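Local structure of ABC transporter, periplasmic solute-binding protein (Rhizobium meliloti, 4WED) at residues A[299-304]-A[386-391]; A[363-368]-A[393-398]; A[292-297]-A[484-489]; A[275-280]-A[417-422]. The protein probably binds a small solute, perhaps a peptide, nickel ion or heme, in the periplasm and passes it to a membrane-bound ABC transporter. One frame throughout, in Å; residues are numbered along the deposited sequence.

Contact 1: A[299-304]-A[386-391]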
loop_
_atom_site.group_PDB
_atom_site.type_symbol
_atom_site.label_atom_id
_atom_site.label_comp_id
_atom_site.label_asym_id
_atom_site.label_seq_id
_atom_site.Cartn_x
_atom_site.Cartn_y
_atom_site.Cartn_z
ATOM N N GLY A 299 -13.624 -23.625 0.072
ATOM C CA GLY A 299 -13.685 -24.383 1.331
ATOM C C GLY A 299 -13.269 -23.568 2.544
ATOM O O GLY A 299 -13.474 -23.975 3.684
ATOM N N ILE A 300 -12.698 -22.402 2.294
ATOM C CA ILE A 300 -12.193 -21.527 3.338
ATOM C C ILE A 300 -13.242 -20.480 3.660
ATOM O O ILE A 300 -14.006 -20.061 2.751
ATOM C CB ILE A 300 -10.911 -20.858 2.835
ATOM C CG1 ILE A 300 -9.769 -21.868 2.919
ATOM C CG2 ILE A 300 -10.585 -19.604 3.630
ATOM C CD1 ILE A 300 -8.498 -21.441 2.180
ATOM N N ASP A 301 -13.287 -20.061 4.935
ATOM C CA ASP A 301 -14.132 -18.949 5.374
ATOM C C ASP A 301 -13.325 -17.672 5.683
ATOM O O ASP A 301 -12.727 -17.531 6.739
ATOM C CB ASP A 301 -14.967 -19.328 6.576
ATOM C CG ASP A 301 -16.056 -18.322 6.856
ATOM O OD1 ASP A 301 -15.773 -17.126 7.001
ATOM O OD2 ASP A 301 -17.215 -18.719 6.934
ATOM N N ARG A 302 -13.342 -16.741 4.750
ATOM C CA ARG A 302 -12.606 -15.504 4.889
ATOM C C ARG A 302 -13.125 -14.721 6.071
ATOM O O ARG A 302 -12.369 -14.097 6.784
ATOM C CB ARG A 302 -12.707 -14.692 3.606
ATOM C CG ARG A 302 -11.795 -15.202 2.512
ATOM C CD ARG A 302 -12.486 -15.273 1.173
ATOM N NE ARG A 302 -11.561 -15.681 0.135
ATOM C CZ ARG A 302 -11.491 -16.900 -0.371
ATOM N NH1 ARG A 302 -12.298 -17.845 0.052
ATOM N NH2 ARG A 302 -10.612 -17.173 -1.308
ATOM N N ALA A 303 -14.433 -14.756 6.258
ATOM C CA ALA A 303 -15.086 -14.064 7.366
ATOM C C ALA A 303 -14.590 -14.526 8.732
ATOM O O ALA A 303 -14.472 -13.723 9.642
ATOM C CB ALA A 303 -16.593 -14.235 7.267
ATOM N N ALA A 304 -14.316 -15.813 8.870
ATOM C CA ALA A 304 -13.749 -16.373 10.092
ATOM C C ALA A 304 -12.286 -15.933 10.221
ATOM O O ALA A 304 -11.791 -15.659 11.309
ATOM C CB ALA A 304 -13.840 -17.890 10.045
ATOM N N GLN A 386 -7.015 -25.147 8.545
ATOM C CA GLN A 386 -6.816 -26.568 8.688
ATOM C C GLN A 386 -8.105 -27.278 9.123
ATOM O O GLN A 386 -8.409 -28.433 8.712
ATOM C CB GLN A 386 -5.755 -26.782 9.766
ATOM C CG GLN A 386 -5.598 -28.204 10.265
ATOM C CD GLN A 386 -4.643 -28.272 11.442
ATOM O OE1 GLN A 386 -5.010 -27.934 12.577
ATOM N NE2 GLN A 386 -3.416 -28.716 11.187
ATOM N N SER A 387 -8.807 -26.579 10.007
ATOM C CA SER A 387 -10.067 -27.032 10.567
ATOM C C SER A 387 -11.194 -26.996 9.503
ATOM O O SER A 387 -12.060 -27.873 9.468
ATOM C CB SER A 387 -10.398 -26.155 11.779
ATOM O OG SER A 387 -11.747 -26.297 12.137
ATOM N N GLU A 388 -11.172 -25.978 8.647
ATOM C CA GLU A 388 -12.126 -25.849 7.574
ATOM C C GLU A 388 -11.872 -26.822 6.428
ATOM O O GLU A 388 -12.819 -27.317 5.836
ATOM C CB GLU A 388 -12.098 -24.425 7.049
ATOM C CG GLU A 388 -12.759 -23.469 8.016
ATOM C CD GLU A 388 -12.521 -22.026 7.656
ATOM O OE1 GLU A 388 -11.754 -21.786 6.692
ATOM O OE2 GLU A 388 -13.101 -21.135 8.322
HETATM N N MSE A 389 -10.599 -27.062 6.116
HETATM C CA MSE A 389 -10.166 -28.094 5.163
HETATM C C MSE A 389 -10.522 -29.489 5.611
HETATM O O MSE A 389 -10.918 -30.366 4.831
HETATM C CB MSE A 389 -8.653 -27.977 5.108
HETATM C CG MSE A 389 -8.177 -26.667 4.484
HETATM SE SE MSE A 389 -8.982 -26.483 2.697
HETATM C CE MSE A 389 -10.674 -25.499 3.039
ATOM N N LYS A 390 -10.411 -29.706 6.901
ATOM C CA LYS A 390 -10.775 -30.965 7.439
ATOM C C LYS A 390 -12.223 -31.230 7.053
ATOM O O LYS A 390 -12.528 -32.316 6.582
ATOM C CB LYS A 390 -10.546 -30.969 8.951
ATOM C CG LYS A 390 -11.221 -32.109 9.707
ATOM C CD LYS A 390 -10.335 -33.332 9.829
ATOM C CE LYS A 390 -11.066 -34.398 10.615
ATOM N NZ LYS A 390 -10.172 -35.086 11.569
ATOM N N GLU A 391 -13.100 -30.235 7.201
ATOM C CA GLU A 391 -14.539 -30.417 6.931
ATOM C C GLU A 391 -14.830 -30.809 5.485
ATOM O O GLU A 391 -15.798 -31.494 5.246
ATOM C CB GLU A 391 -15.342 -29.163 7.305
ATOM C CG GLU A 391 -15.638 -29.038 8.805
ATOM C CD GLU A 391 -16.052 -27.627 9.244
ATOM O OE1 GLU A 391 -15.342 -26.653 8.893
ATOM O OE2 GLU A 391 -17.074 -27.477 9.950
HETATM O O HOH W 1 -15.200 -25.709 5.210
#
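The backbone amide of D301 donates to E388, its N lying 2.9 Å from OE1 in a nearly straight bond (167° at the hydrogen). The amide comes from above the carboxylate plane, and the same group leans on its neighbours: E388 OE2 is 3.1 Å from D301 CB and also touches the methyl of A304. E388 reaches this position because its CG stands anti to the carbonyl carbon (chi1 -74°) and the chain runs on extended from helix 378-392 across to the start of helix 302-310. D301 is the N-cap of that second helix, its own OD1 accepting from A304 N at 2.7 Å. One carboxylate therefore caps the helix while a second, from another helix, fixes the amide of the capping residue.

A water joins the backbones a step further back, donating to G299 O and E388 O, at 2.9 Å from each. Against the same G299 carbonyl, the chain of M389, a selenomethionine, bends so that CE comes to 3.3 Å from G299 O and meets I300 CG1 at 3.7 Å.

An alanine in place of E388 would probably leave the amide of D301 without its acceptor and open a gap beside A304.

D301 OD2 and E388 OE2 stay 5.0 Å apart, and R337 lies close by, touching the E388 side chain and making a long, weak ion pair with D301. Its positive charge may ease the proximity of two acids. The contact thus ties the N-cap residue of helix 302-310 to helix 378-392 through a carboxylate-to-amide bond.

Contact 2: A[363-368]-A[393-398]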
loop_
_atom_site.group_PDB
_atom_site.type_symbol
_atom_site.label_atom_id
_atom_site.label_comp_id
_atom_site.label_asym_id
_atom_site.label_seq_id
_atom_site.Cartn_x
_atom_site.Cartn_y
_atom_site.Cartn_z
ATOM N N PRO A 363 -3.568 -39.790 0.527
ATOM C CA PRO A 363 -4.528 -38.909 1.165
ATOM C C PRO A 363 -4.305 -37.505 0.641
ATOM O O PRO A 363 -3.242 -37.227 0.138
ATOM C CB PRO A 363 -4.163 -38.996 2.671
ATOM C CG PRO A 363 -2.714 -39.352 2.676
ATOM C CD PRO A 363 -2.455 -40.150 1.431
ATOM N N LEU A 364 -5.301 -36.631 0.727
ATOM C CA LEU A 364 -5.145 -35.290 0.171
ATOM C C LEU A 364 -4.540 -34.430 1.285
ATOM O O LEU A 364 -5.254 -33.860 2.114
ATOM C CB LEU A 364 -6.493 -34.770 -0.312
ATOM C CG LEU A 364 -6.529 -33.420 -1.048
ATOM C CD1 LEU A 364 -5.300 -33.081 -1.881
ATOM C CD2 LEU A 364 -7.789 -33.349 -1.909
ATOM N N THR A 365 -3.215 -34.418 1.325
ATOM C CA THR A 365 -2.448 -33.778 2.384
ATOM C C THR A 365 -1.734 -32.595 1.778
ATOM O O THR A 365 -1.059 -32.749 0.767
ATOM C CB THR A 365 -1.419 -34.748 2.947
ATOM O OG1 THR A 365 -2.123 -35.830 3.552
ATOM C CG2 THR A 365 -0.608 -34.094 4.011
ATOM N N LEU A 366 -1.920 -31.417 2.371
ATOM C CA LEU A 366 -1.225 -30.199 1.942
ATOM C C LEU A 366 -0.535 -29.541 3.114
ATOM O O LEU A 366 -1.055 -29.546 4.228
ATOM C CB LEU A 366 -2.202 -29.234 1.321
ATOM C CG LEU A 366 -2.763 -29.754 -0.002
ATOM C CD1 LEU A 366 -4.022 -28.990 -0.364
ATOM C CD2 LEU A 366 -1.716 -29.689 -1.118
ATOM N N GLU A 367 0.654 -29.001 2.860
ATOM C CA GLU A 367 1.456 -28.368 3.884
ATOM C C GLU A 367 1.377 -26.858 3.772
ATOM O O GLU A 367 1.845 -26.270 2.829
ATOM C CB GLU A 367 2.900 -28.841 3.817
ATOM C CG GLU A 367 3.736 -28.286 4.968
ATOM C CD GLU A 367 5.235 -28.491 4.814
ATOM O OE1 GLU A 367 5.871 -27.723 4.058
ATOM O OE2 GLU A 367 5.786 -29.398 5.482
ATOM N N LEU A 368 0.784 -26.238 4.774
ATOM C CA LEU A 368 0.751 -24.804 4.885
ATOM C C LEU A 368 1.942 -24.322 5.729
ATOM O O LEU A 368 2.044 -24.615 6.937
ATOM C CB LEU A 368 -0.567 -24.383 5.524
ATOM C CG LEU A 368 -0.735 -22.885 5.787
ATOM C CD1 LEU A 368 -0.255 -22.011 4.630
ATOM C CD2 LEU A 368 -2.196 -22.620 6.107
ATOM N N GLY A 393 -12.550 -32.511 3.651
ATOM C CA GLY A 393 -11.767 -33.731 3.465
ATOM C C GLY A 393 -10.290 -33.530 3.141
ATOM O O GLY A 393 -9.632 -34.455 2.687
ATOM N N ILE A 394 -9.767 -32.322 3.337
ATOM C CA ILE A 394 -8.362 -32.064 3.109
ATOM C C ILE A 394 -7.632 -32.052 4.435
ATOM O O ILE A 394 -8.112 -31.457 5.393
ATOM C CB ILE A 394 -8.177 -30.696 2.418
ATOM C CG1 ILE A 394 -8.531 -30.847 0.926
ATOM C CG2 ILE A 394 -6.749 -30.179 2.630
ATOM C CD1 ILE A 394 -9.088 -29.617 0.276
ATOM N N ASP A 395 -6.478 -32.712 4.475
ATOM C CA ASP A 395 -5.631 -32.843 5.678
ATOM C C ASP A 395 -4.523 -31.777 5.635
ATOM O O ASP A 395 -3.496 -31.934 4.966
ATOM C CB ASP A 395 -5.036 -34.268 5.767
ATOM C CG ASP A 395 -4.043 -34.446 6.949
ATOM O OD1 ASP A 395 -4.278 -33.916 8.053
ATOM O OD2 ASP A 395 -3.016 -35.133 6.760
ATOM N N LEU A 396 -4.753 -30.679 6.332
ATOM C CA LEU A 396 -3.814 -29.574 6.297
ATOM C C LEU A 396 -2.755 -29.727 7.410
ATOM O O LEU A 396 -3.053 -29.687 8.618
ATOM C CB LEU A 396 -4.557 -28.239 6.407
ATOM C CG LEU A 396 -3.732 -26.987 6.040
ATOM C CD1 LEU A 396 -3.875 -26.581 4.579
ATOM C CD2 LEU A 396 -4.108 -25.799 6.880
ATOM N N VAL A 397 -1.520 -29.955 7.011
ATOM C CA VAL A 397 -0.435 -29.924 7.980
ATOM C C VAL A 397 0.211 -28.512 8.014
ATOM O O VAL A 397 0.520 -27.909 6.961
ATOM C CB VAL A 397 0.619 -31.064 7.756
ATOM C CG1 VAL A 397 -0.063 -32.419 7.526
ATOM C CG2 VAL A 397 1.555 -30.765 6.604
ATOM N N ILE A 398 0.424 -28.002 9.233
ATOM C CA ILE A 398 1.046 -26.701 9.427
ATOM C C ILE A 398 2.503 -26.842 9.856
ATOM O O ILE A 398 2.819 -27.552 10.800
ATOM C CB ILE A 398 0.288 -25.885 10.482
ATOM C CG1 ILE A 398 -1.197 -25.834 10.104
ATOM C CG2 ILE A 398 0.888 -24.485 10.616
ATOM C CD1 ILE A 398 -2.106 -25.331 11.203
#
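T365 to L368 and D395 to I398 pair as parallel strands, joined first by backbone bonds. L364 O accepts from D395 N and L366 O from V397 N, both at 2.9 Å; in return D395 O accepts from L366 N and V397 O from L368 N, the last pair at 2.8 Å. CA-H...O contacts fill the intervals, as from E367 CA to V397 O at 3.2 Å.

The polar side-chain link is slight: T365 OG1 and D395 OD2 form a weak bond at 3.4 Å, the two side chains lying side by side. On that same face V397 CG2 packs on E367 CB at 3.6 Å, while the E367 carboxylate turns to a salt bridge with R399.

Apolar contacts dominate the other face. The L396 chain sets off anti to its own amide nitrogen (chi1 -166°), which carries CD2 to 3.8 Å from L368 CD2. Replacing L396 by alanine would probably open a gap beside L368. Just before the strands, L364 CG meets I394 CG1 at 3.8 Å.

With helix 378-392 connecting strands 362-370 and 395-400, the arrangement is a beta-alpha-beta crossover.

Contact 3: A[292-297]-A[484-489]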
loop_
_atom_site.group_PDB
_atom_site.type_symbol
_atom_site.label_atom_id
_atom_site.label_comp_id
_atom_site.label_asym_id
_atom_site.label_seq_id
_atom_site.Cartn_x
_atom_site.Cartn_y
_atom_site.Cartn_z
ATOM N N VAL A 292 -9.251 -28.561 -7.632
ATOM C CA VAL A 292 -8.767 -28.735 -6.259
ATOM C C VAL A 292 -8.407 -27.387 -5.690
ATOM O O VAL A 292 -8.774 -27.060 -4.571
ATOM C CB VAL A 292 -7.576 -29.697 -6.214
ATOM C CG1 VAL A 292 -6.892 -29.700 -4.838
ATOM C CG2 VAL A 292 -8.052 -31.106 -6.594
ATOM N N ARG A 293 -7.713 -26.575 -6.467
ATOM C CA ARG A 293 -7.448 -25.214 -6.039
ATOM C C ARG A 293 -8.746 -24.441 -5.667
ATOM O O ARG A 293 -8.836 -23.776 -4.625
ATOM C CB ARG A 293 -6.707 -24.502 -7.129
ATOM C CG ARG A 293 -5.294 -24.991 -7.293
ATOM C CD ARG A 293 -4.531 -24.044 -8.220
ATOM N NE ARG A 293 -4.102 -24.776 -9.398
ATOM C CZ ARG A 293 -4.362 -24.474 -10.648
ATOM N NH1 ARG A 293 -5.018 -23.384 -10.983
ATOM N NH2 ARG A 293 -3.908 -25.283 -11.585
ATOM N N LYS A 294 -9.741 -24.541 -6.520
ATOM C CA LYS A 294 -10.993 -23.864 -6.299
ATOM C C LYS A 294 -11.623 -24.358 -5.012
ATOM O O LYS A 294 -12.137 -23.576 -4.214
ATOM C CB LYS A 294 -11.914 -24.184 -7.479
ATOM C CG LYS A 294 -13.224 -23.415 -7.539
ATOM C CD LYS A 294 -13.886 -23.654 -8.883
ATOM C CE LYS A 294 -15.273 -23.074 -8.916
ATOM N NZ LYS A 294 -16.042 -23.572 -10.105
ATOM N N ALA A 295 -11.594 -25.674 -4.822
ATOM C CA ALA A 295 -12.209 -26.250 -3.661
ATOM C C ALA A 295 -11.519 -25.710 -2.430
ATOM O O ALA A 295 -12.179 -25.318 -1.471
ATOM C CB ALA A 295 -12.152 -27.775 -3.694
ATOM N N VAL A 296 -10.194 -25.697 -2.448
ATOM C CA VAL A 296 -9.460 -25.159 -1.333
ATOM C C VAL A 296 -9.966 -23.761 -1.075
ATOM O O VAL A 296 -10.374 -23.430 0.030
ATOM C CB VAL A 296 -7.959 -25.145 -1.601
ATOM C CG1 VAL A 296 -7.246 -24.295 -0.581
ATOM C CG2 VAL A 296 -7.425 -26.564 -1.557
ATOM N N SER A 297 -10.057 -22.977 -2.127
ATOM C CA SER A 297 -10.419 -21.605 -1.970
ATOM C C SER A 297 -11.866 -21.353 -1.473
ATOM O O SER A 297 -12.115 -20.473 -0.628
ATOM C CB SER A 297 -10.188 -20.897 -3.299
ATOM O OG SER A 297 -10.814 -19.659 -3.241
ATOM N N ASP A 484 -10.161 -17.537 -13.645
ATOM C CA ASP A 484 -10.631 -18.746 -14.334
ATOM C C ASP A 484 -9.748 -19.937 -14.036
ATOM O O ASP A 484 -10.216 -21.037 -14.047
ATOM C CB ASP A 484 -10.697 -18.553 -15.836
ATOM C CG ASP A 484 -11.543 -17.362 -16.228
ATOM O OD1 ASP A 484 -12.416 -16.913 -15.430
ATOM O OD2 ASP A 484 -11.301 -16.840 -17.325
ATOM N N ASN A 485 -8.469 -19.726 -13.760
ATOM C CA ASN A 485 -7.571 -20.842 -13.493
ATOM C C ASN A 485 -7.386 -21.117 -12.008
ATOM O O ASN A 485 -6.713 -22.076 -11.650
ATOM C CB ASN A 485 -6.217 -20.583 -14.118
ATOM C CG ASN A 485 -6.284 -20.582 -15.608
ATOM O OD1 ASN A 485 -6.340 -21.631 -16.198
ATOM N ND2 ASN A 485 -6.312 -19.406 -16.223
ATOM N N ASP A 486 -8.010 -20.294 -11.157
ATOM C CA ASP A 486 -7.941 -20.434 -9.706
ATOM C C ASP A 486 -6.484 -20.490 -9.283
ATOM O O ASP A 486 -6.061 -21.386 -8.574
ATOM C CB ASP A 486 -8.710 -21.682 -9.246
ATOM C CG ASP A 486 -10.228 -21.535 -9.419
ATOM O OD1 ASP A 486 -10.831 -20.797 -8.593
ATOM O OD2 ASP A 486 -10.809 -22.172 -10.357
ATOM N N ALA A 487 -5.718 -19.521 -9.766
ATOM C CA ALA A 487 -4.272 -19.563 -9.649
ATOM C C ALA A 487 -3.799 -19.049 -8.321
ATOM O O ALA A 487 -2.697 -19.415 -7.882
ATOM C CB ALA A 487 -3.637 -18.761 -10.739
ATOM N N ILE A 488 -4.633 -18.219 -7.695
ATOM C CA ILE A 488 -4.355 -17.644 -6.382
ATOM C C ILE A 488 -5.602 -17.698 -5.514
ATOM O O ILE A 488 -6.684 -17.873 -6.043
ATOM C CB ILE A 488 -3.862 -16.159 -6.490
ATOM C CG1 ILE A 488 -4.839 -15.298 -7.295
ATOM C CG2 ILE A 488 -2.457 -16.088 -7.104
ATOM C CD1 ILE A 488 -4.689 -13.808 -7.020
ATOM N N ALA A 489 -5.461 -17.535 -4.191
ATOM C CA ALA A 489 -6.647 -17.409 -3.286
ATOM C C ALA A 489 -6.539 -16.175 -2.378
ATOM O O ALA A 489 -5.958 -16.257 -1.342
ATOM C CB ALA A 489 -6.849 -18.697 -2.454
#
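R293 and D486 meet where helix 471-485 ends in a Schellman motif, the positive phi of D486 turning the chain away toward strand 488-500. Helix 290-299 lies against this turn, and the R293 side chain runs along it. Its CB is 3.5 Å from D486 O and CG passes the same carbonyl oxygen a little more loosely. CD comes closest of the aliphatic carbons, 3.1 Å from D486 O, so the stem of the arginine is laid over one carbonyl of the turn. A bend about the CG-CD bond (chi3 -118°) sets the direction of NE, which turns to the backbone instead, donating to L287 O, while NH2 has a weak bond to K288 O. NH1 points back to the turn and makes a weak bond of 3.3 Å with D486 O. The position of NH1 is doubtful, since the model sets it too near N485 O; as modelled, the guanidinium turns its edge to the end of the helix. A positive charge near the C-terminal end of a helix would probably be favoured by the helix dipole.

On the other flank K294 spreads its aliphatic stem across the D486 carboxylate. The chain is extended throughout, and CB and CG both lie 3.7 Å from carboxylate oxygens, CB from OD2 and CG from OD1. Its ammonium runs past: K294 NZ and D486 OD2 are 5.4 Å apart, oppositely charged but without contact.

One helical turn on, the segments close with a loose carbon-to-carbon contact, S297 CB standing 4.1 Å from A489 CB.

Contact 4: A[275-280]-A[417-422]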
loop_
_atom_site.group_PDB
_atom_site.type_symbol
_atom_site.label_atom_id
_atom_site.label_comp_id
_atom_site.label_asym_id
_atom_site.label_seq_id
_atom_site.Cartn_x
_atom_site.Cartn_y
_atom_site.Cartn_z
ATOM N N LEU A 275 -4.003 -10.010 1.785
ATOM C CA LEU A 275 -3.429 -11.277 2.214
ATOM C C LEU A 275 -3.924 -12.323 1.285
ATOM O O LEU A 275 -5.112 -12.523 1.190
ATOM C CB LEU A 275 -3.862 -11.647 3.629
ATOM C CG LEU A 275 -3.365 -13.001 4.121
ATOM C CD1 LEU A 275 -1.918 -12.930 4.527
ATOM C CD2 LEU A 275 -4.184 -13.414 5.318
ATOM N N VAL A 276 -3.005 -13.015 0.648
ATOM C CA VAL A 276 -3.339 -13.913 -0.450
ATOM C C VAL A 276 -2.713 -15.229 -0.113
ATOM O O VAL A 276 -1.571 -15.277 0.329
ATOM C CB VAL A 276 -2.739 -13.418 -1.789
ATOM C CG1 VAL A 276 -3.176 -14.301 -2.941
ATOM C CG2 VAL A 276 -3.178 -11.996 -2.063
HETATM N N MSE A 277 -3.446 -16.301 -0.313
HETATM C CA MSE A 277 -2.833 -17.586 -0.204
HETATM C C MSE A 277 -2.383 -18.038 -1.580
HETATM O O MSE A 277 -3.078 -17.856 -2.583
HETATM C CB MSE A 277 -3.795 -18.554 0.395
HETATM C CG MSE A 277 -2.991 -19.784 0.769
HETATM SE SE MSE A 277 -4.214 -21.001 1.715
HETATM C CE MSE A 277 -5.448 -21.433 0.231
ATOM N N ALA A 278 -1.196 -18.629 -1.591
ATOM C CA ALA A 278 -0.524 -19.095 -2.767
ATOM C C ALA A 278 -0.542 -20.612 -2.830
ATOM O O ALA A 278 -0.569 -21.297 -1.805
ATOM C CB ALA A 278 0.924 -18.631 -2.736
ATOM N N PHE A 279 -0.491 -21.120 -4.057
ATOM C CA PHE A 279 -0.558 -22.539 -4.337
ATOM C C PHE A 279 0.748 -22.917 -4.951
ATOM O O PHE A 279 1.259 -22.170 -5.772
ATOM C CB PHE A 279 -1.650 -22.817 -5.395
ATOM C CG PHE A 279 -3.057 -22.593 -4.899
ATOM C CD1 PHE A 279 -3.581 -23.397 -3.897
ATOM C CD2 PHE A 279 -3.862 -21.608 -5.459
ATOM C CE1 PHE A 279 -4.883 -23.208 -3.452
ATOM C CE2 PHE A 279 -5.151 -21.394 -5.004
ATOM C CZ PHE A 279 -5.669 -22.210 -3.987
ATOM N N ASN A 280 1.266 -24.089 -4.622
ATOM C CA ASN A 280 2.455 -24.560 -5.313
ATOM C C ASN A 280 2.284 -25.906 -5.990
ATOM O O ASN A 280 2.667 -26.946 -5.427
ATOM C CB ASN A 280 3.613 -24.639 -4.373
ATOM C CG ASN A 280 4.882 -24.959 -5.102
ATOM O OD1 ASN A 280 4.911 -25.014 -6.334
ATOM N ND2 ASN A 280 5.923 -25.185 -4.362
ATOM N N LEU A 417 1.222 -24.746 0.259
ATOM C CA LEU A 417 0.494 -23.484 0.446
ATOM C C LEU A 417 1.292 -22.526 1.329
ATOM O O LEU A 417 1.993 -22.951 2.264
ATOM C CB LEU A 417 -0.835 -23.716 1.156
ATOM C CG LEU A 417 -1.717 -24.765 0.518
ATOM C CD1 LEU A 417 -2.776 -25.279 1.497
ATOM C CD2 LEU A 417 -2.358 -24.218 -0.764
ATOM N N GLY A 418 1.132 -21.233 1.065
ATOM C CA GLY A 418 1.776 -20.178 1.860
ATOM C C GLY A 418 1.101 -18.839 1.674
ATOM O O GLY A 418 0.251 -18.680 0.811
ATOM N N PHE A 419 1.512 -17.869 2.481
ATOM C CA PHE A 419 0.884 -16.561 2.514
ATOM C C PHE A 419 1.743 -15.451 1.982
ATOM O O PHE A 419 2.905 -15.302 2.348
ATOM C CB PHE A 419 0.506 -16.182 3.926
ATOM C CG PHE A 419 -0.477 -17.119 4.564
ATOM C CD1 PHE A 419 -1.545 -17.631 3.836
ATOM C CD2 PHE A 419 -0.368 -17.432 5.892
ATOM C CE1 PHE A 419 -2.469 -18.485 4.436
ATOM C CE2 PHE A 419 -1.275 -18.295 6.498
ATOM C CZ PHE A 419 -2.333 -18.808 5.766
ATOM N N PHE A 420 1.120 -14.621 1.165
ATOM C CA PHE A 420 1.742 -13.431 0.695
ATOM C C PHE A 420 0.856 -12.278 1.038
ATOM O O PHE A 420 -0.360 -12.419 1.218
ATOM C CB PHE A 420 1.867 -13.492 -0.814
ATOM C CG PHE A 420 2.867 -14.486 -1.281
ATOM C CD1 PHE A 420 2.575 -15.832 -1.264
ATOM C CD2 PHE A 420 4.100 -14.077 -1.757
ATOM C CE1 PHE A 420 3.505 -16.761 -1.700
ATOM C CE2 PHE A 420 5.039 -15.008 -2.190
ATOM C CZ PHE A 420 4.742 -16.350 -2.159
ATOM N N LEU A 421 1.486 -11.127 1.103
ATOM C CA LEU A 421 0.847 -9.850 1.290
ATOM C C LEU A 421 1.227 -9.039 0.104
ATOM O O LEU A 421 2.350 -9.047 -0.246
ATOM C CB LEU A 421 1.398 -9.160 2.538
ATOM C CG LEU A 421 0.857 -9.661 3.884
ATOM C CD1 LEU A 421 1.738 -9.108 4.973
ATOM C CD2 LEU A 421 -0.558 -9.244 4.144
ATOM N N THR A 422 0.271 -8.362 -0.522
ATOM C CA THR A 422 0.586 -7.421 -1.564
ATOM C C THR A 422 1.319 -6.194 -1.016
ATOM O O THR A 422 1.361 -5.928 0.168
ATOM C CB THR A 422 -0.652 -6.990 -2.420
ATOM O OG1 THR A 422 -1.678 -6.364 -1.623
ATOM C CG2 THR A 422 -1.231 -8.183 -3.145
#
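F420 holds its CG anti to the carbonyl carbon (chi1 -70°), which swings the ring back along the strand onto A278, CE1 lying 3.4 Å from A278 CB. M277 takes a different arrangement, CG anti to the backbone N (chi1 -167°), which places CG 3.9 Å from F419 CE1. These pairs sit on the two faces of an antiparallel ribbon, strands 274-279 and 417-421 of a larger antiparallel sheet.

V276 and F420 form a hydrogen-bonded pair: V276 N donates to F420 O at 2.8 Å, and F420 N returns to V276 O at 2.9 Å in a virtually straight bond (179°). A278 and G418 form the next such pair. There A278 N reaches G418 O at 2.8 Å, but the reverse bond from G418 N is weak, so the ribbon is held less evenly at this end. G418 has no side chain on this face, where the F420 ring reaches A278.

The opposite face, lined by L275, M277, F279, L417, F419 and L421, is continuous with apolar neighbours: L366 and L368 meet L417, and I381 and I385 of helix 378-392 cover F419. M277, a selenomethionine, makes a Met-aromatic contact with its neighbour, SE 5.4 Å from the centroid of the F419 ring and approaching obliquely. At the far end L417 and F279 run side by side, L417 CD2 resting 3.5 Å from F279 CD1.

In the fold
The four contacts cluster in one region of the fold, with neighbouring centres 12 to 16 Å apart. Helix 378-392 carries half of contact 1 and connects the paired strands of contact 2; M389 O and I394 N, 2.7 Å apart, join the two. Contact 2 continues into contact 4 through E367 O and L417 N at 3.1 Å, and contact 4 into contact 3 through A489 O and M277 N at 2.7 Å. V296, I300 and M277 meet between contacts 1, 3 and 4, M277 CE being 3.5 Å from V296 CG1. The sodium ligands D62 and D515 belong to none of these segments, so none of the four contacts contributes a sodium ligand.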